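Local coordinates for uncharacterized protein YPL067C (Saccharomyces cerevisiae, PDB 5KCI) that is of unknown function but, as a cytoplasmic DUF3605-family protein, may be connected with amyloid toxicity through a histidine triad, at residues 34-44 with 92-100. Sequence-based numbering, arbitrary orientation.
Sequences LKRSRQMTDKY and NDFPYNFEP
Arg-36 lies against Phe-94 and Tyr-96 where the N-cap of helix 38-51 meets the loop joining antiparallel strands 87-91 and 102-109. From CB, Arg-36 CG turns beside the backbone N (chi1 -63°) and packs 3.7 Å from Tyr-96 CD1. CD then carries the extended chain past Phe-94 O, and Arg-36 NE donates to Phe-94 O at 2.9 Å, nearly in the guanidinium plane. CZ is sandwiched: Tyr-96 presents CE1 over one face, its ring almost perpendicular to the guanidinium, while Tyr-44 CD2 sits over the opposite face. At the tip, NH1 makes a long, weak bond to a water that donates to Asn-92 OD1, and NH2 lies over the Tyr-44 ring toward its rim. With the guanidinium gone, as for an alanine here, Phe-94 O would probably lose this donor and a gap would be likely to open between Tyr-44 and Tyr-96.

Lys-35 brings NZ over the Tyr-96 face in a cation-pi contact, 5.0 Å from the centroid, and Lys-35 O accepts from Asn-97 N at 2.9 Å. The far end of Tyr-96 is fixed by Asn-154, which bonds its OH. On the helix, Tyr-44 turns its edge toward the face of Phe-94 (planes 68° apart). Met-40 bends at chi2 and chi3, so that its CE comes within 3.8 Å of Phe-94 CD1 and its SD packs against Pro-95 CD. Ser-37 OG caps the helix by accepting from Met-40 N at 3.0 Å. A second water ties this cap to the loop, accepting from Ser-37 N and donating to Pro-95 O, 2.8 Å from the water oxygen.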
# COMPACT_ATOMS: atom_id res chain seq x y z
N LEU A 34 5.82 -12.06 -5.93
CA LEU A 34 5.23 -11.82 -4.61
C LEU A 34 3.81 -12.37 -4.70
O LEU A 34 2.91 -11.72 -5.23
CB LEU A 34 5.24 -10.35 -4.23
CG LEU A 34 6.59 -9.63 -4.21
CD1 LEU A 34 6.42 -8.12 -4.00
CD2 LEU A 34 7.52 -10.23 -3.14
N LYS A 35 3.63 -13.60 -4.23
CA LYS A 35 2.40 -14.33 -4.41
C LYS A 35 1.77 -14.62 -3.06
O LYS A 35 2.43 -14.55 -2.01
CB LYS A 35 2.64 -15.64 -5.18
CG LYS A 35 1.76 -15.81 -6.41
CD LYS A 35 0.30 -16.12 -6.05
CE LYS A 35 -0.69 -14.99 -6.42
NZ LYS A 35 -0.36 -13.61 -5.92
N ARG A 36 0.47 -14.90 -3.09
CA ARG A 36 -0.24 -15.34 -1.91
C ARG A 36 0.06 -16.81 -1.65
O ARG A 36 0.44 -17.56 -2.55
CB ARG A 36 -1.74 -15.15 -2.07
CG ARG A 36 -2.18 -13.72 -2.22
CD ARG A 36 -3.69 -13.58 -2.18
NE ARG A 36 -4.09 -12.19 -2.31
CZ ARG A 36 -4.29 -11.60 -3.48
NH1 ARG A 36 -4.65 -10.33 -3.53
NH2 ARG A 36 -4.10 -12.28 -4.60
N SER A 37 -0.12 -17.22 -0.41
CA SER A 37 -0.08 -18.64 -0.09
C SER A 37 -1.20 -19.36 -0.83
O SER A 37 -2.21 -18.76 -1.22
CB SER A 37 -0.21 -18.86 1.41
OG SER A 37 -1.43 -18.34 1.90
N ARG A 38 -1.00 -20.67 -1.03
CA ARG A 38 -2.05 -21.50 -1.62
C ARG A 38 -3.39 -21.26 -0.93
O ARG A 38 -4.42 -21.05 -1.59
CB ARG A 38 -1.65 -22.98 -1.51
CG ARG A 38 -1.59 -23.76 -2.84
CD ARG A 38 -0.25 -23.61 -3.57
NE ARG A 38 -0.17 -24.48 -4.75
CZ ARG A 38 0.85 -24.50 -5.61
NH1 ARG A 38 1.90 -23.70 -5.43
NH2 ARG A 38 0.82 -25.32 -6.65
N GLN A 39 -3.38 -21.24 0.40
CA GLN A 39 -4.60 -21.06 1.17
C GLN A 39 -5.16 -19.65 0.99
O GLN A 39 -6.35 -19.47 0.67
CB GLN A 39 -4.31 -21.36 2.63
CG GLN A 39 -5.49 -21.24 3.55
CD GLN A 39 -5.19 -21.84 4.91
OE1 GLN A 39 -4.73 -22.98 5.00
NE2 GLN A 39 -5.43 -21.07 5.96
N MET A 40 -4.33 -18.62 1.20
CA MET A 40 -4.80 -17.27 0.97
C MET A 40 -5.27 -17.09 -0.46
O MET A 40 -6.17 -16.29 -0.72
CB MET A 40 -3.71 -16.25 1.29
CG MET A 40 -4.26 -14.89 1.73
SD MET A 40 -4.48 -14.76 3.52
CE MET A 40 -6.16 -14.16 3.68
N THR A 41 -4.68 -17.84 -1.40
CA THR A 41 -5.18 -17.82 -2.78
C THR A 41 -6.59 -18.40 -2.85
O THR A 41 -7.42 -17.92 -3.63
CB THR A 41 -4.23 -18.60 -3.70
OG1 THR A 41 -2.94 -17.99 -3.69
CG2 THR A 41 -4.75 -18.63 -5.12
N ASP A 42 -6.88 -19.41 -2.02
CA ASP A 42 -8.24 -19.95 -1.96
C ASP A 42 -9.24 -18.91 -1.45
O ASP A 42 -10.32 -18.72 -2.03
CB ASP A 42 -8.26 -21.20 -1.07
CG ASP A 42 -7.66 -22.42 -1.75
OD1 ASP A 42 -7.67 -22.48 -3.00
OD2 ASP A 42 -7.18 -23.34 -1.03
N LYS A 43 -8.90 -18.23 -0.35
CA LYS A 43 -9.82 -17.24 0.21
C LYS A 43 -10.01 -16.07 -0.76
O LYS A 43 -11.15 -15.68 -1.08
CB LYS A 43 -9.28 -16.74 1.56
CG LYS A 43 -8.85 -17.87 2.51
CD LYS A 43 -9.76 -19.11 2.43
CE LYS A 43 -11.22 -18.82 2.77
NZ LYS A 43 -12.12 -19.91 2.32
N TYR A 44 -8.91 -15.54 -1.28
CA TYR A 44 -9.01 -14.53 -2.31
C TYR A 44 -9.91 -14.98 -3.45
O TYR A 44 -10.67 -14.18 -4.01
CB TYR A 44 -7.63 -14.20 -2.84
CG TYR A 44 -7.60 -13.03 -3.77
CD1 TYR A 44 -7.29 -13.19 -5.11
CD2 TYR A 44 -7.84 -11.74 -3.30
CE1 TYR A 44 -7.24 -12.09 -5.98
CE2 TYR A 44 -7.79 -10.64 -4.16
CZ TYR A 44 -7.48 -10.82 -5.49
OH TYR A 44 -7.43 -9.74 -6.34
N ASN A 92 -4.32 -4.95 4.24
CA ASN A 92 -4.71 -5.83 3.14
C ASN A 92 -5.49 -7.01 3.70
O ASN A 92 -4.99 -7.73 4.57
CB ASN A 92 -3.49 -6.32 2.35
CG ASN A 92 -3.88 -6.97 1.01
OD1 ASN A 92 -4.90 -7.65 0.91
ND2 ASN A 92 -3.05 -6.76 -0.01
N ASP A 93 -6.72 -7.22 3.20
CA ASP A 93 -7.54 -8.32 3.69
C ASP A 93 -7.00 -9.68 3.26
O ASP A 93 -7.30 -10.69 3.92
CB ASP A 93 -8.99 -8.18 3.19
CG ASP A 93 -9.77 -7.12 3.95
OD1 ASP A 93 -9.53 -6.96 5.16
OD2 ASP A 93 -10.62 -6.45 3.32
N PHE A 94 -6.23 -9.73 2.18
CA PHE A 94 -5.76 -10.98 1.59
C PHE A 94 -4.27 -10.83 1.35
O PHE A 94 -3.80 -10.82 0.21
CB PHE A 94 -6.55 -11.30 0.32
CG PHE A 94 -8.03 -11.44 0.57
CD1 PHE A 94 -8.55 -12.61 1.10
CD2 PHE A 94 -8.88 -10.38 0.34
CE1 PHE A 94 -9.91 -12.73 1.35
CE2 PHE A 94 -10.24 -10.49 0.60
CZ PHE A 94 -10.75 -11.66 1.09
N PRO A 95 -3.49 -10.75 2.42
CA PRO A 95 -2.07 -10.41 2.27
C PRO A 95 -1.32 -11.47 1.48
O PRO A 95 -1.69 -12.65 1.45
CB PRO A 95 -1.55 -10.36 3.71
CG PRO A 95 -2.69 -10.62 4.62
CD PRO A 95 -3.89 -11.01 3.82
N TYR A 96 -0.18 -11.04 0.94
CA TYR A 96 0.72 -11.97 0.26
C TYR A 96 1.51 -12.78 1.29
O TYR A 96 1.46 -12.53 2.49
CB TYR A 96 1.68 -11.23 -0.65
CG TYR A 96 1.02 -10.46 -1.80
CD1 TYR A 96 -0.35 -10.54 -2.03
CD2 TYR A 96 1.78 -9.66 -2.63
CE1 TYR A 96 -0.94 -9.81 -3.12
CE2 TYR A 96 1.21 -8.93 -3.67
CZ TYR A 96 -0.13 -9.03 -3.92
OH TYR A 96 -0.65 -8.30 -4.97
N ASN A 97 2.28 -13.74 0.79
CA ASN A 97 2.88 -14.77 1.64
C ASN A 97 4.27 -14.32 2.04
O ASN A 97 5.26 -14.56 1.33
CB ASN A 97 2.93 -16.10 0.91
CG ASN A 97 3.35 -17.24 1.82
OD1 ASN A 97 3.23 -17.14 3.04
ND2 ASN A 97 3.83 -18.32 1.23
N PHE A 98 4.35 -13.69 3.20
CA PHE A 98 5.57 -13.13 3.75
C PHE A 98 5.89 -13.82 5.08
O PHE A 98 5.04 -14.47 5.68
CB PHE A 98 5.41 -11.63 3.97
CG PHE A 98 5.11 -10.87 2.72
CD1 PHE A 98 5.86 -11.08 1.59
CD2 PHE A 98 4.11 -9.92 2.71
CE1 PHE A 98 5.60 -10.37 0.43
CE2 PHE A 98 3.84 -9.21 1.55
CZ PHE A 98 4.60 -9.43 0.42
N GLU A 99 7.12 -13.64 5.56
CA GLU A 99 7.48 -14.29 6.81
C GLU A 99 6.74 -13.64 7.98
O GLU A 99 6.30 -12.49 7.89
CB GLU A 99 8.99 -14.24 7.02
CG GLU A 99 9.60 -12.85 7.25
CD GLU A 99 11.04 -12.91 7.71
OE1 GLU A 99 11.33 -13.65 8.67
OE2 GLU A 99 11.89 -12.19 7.13
N PRO A 100 6.58 -14.36 9.09
CA PRO A 100 5.93 -13.75 10.25
C PRO A 100 6.56 -12.42 10.58
O PRO A 100 7.78 -12.25 10.49
CB PRO A 100 6.17 -14.78 11.38
CG PRO A 100 6.37 -16.05 10.69
CD PRO A 100 7.05 -15.73 9.38
O HOH W 1 -6.12 -8.26 -1.34
O HOH W 2 -0.64 -15.25 1.70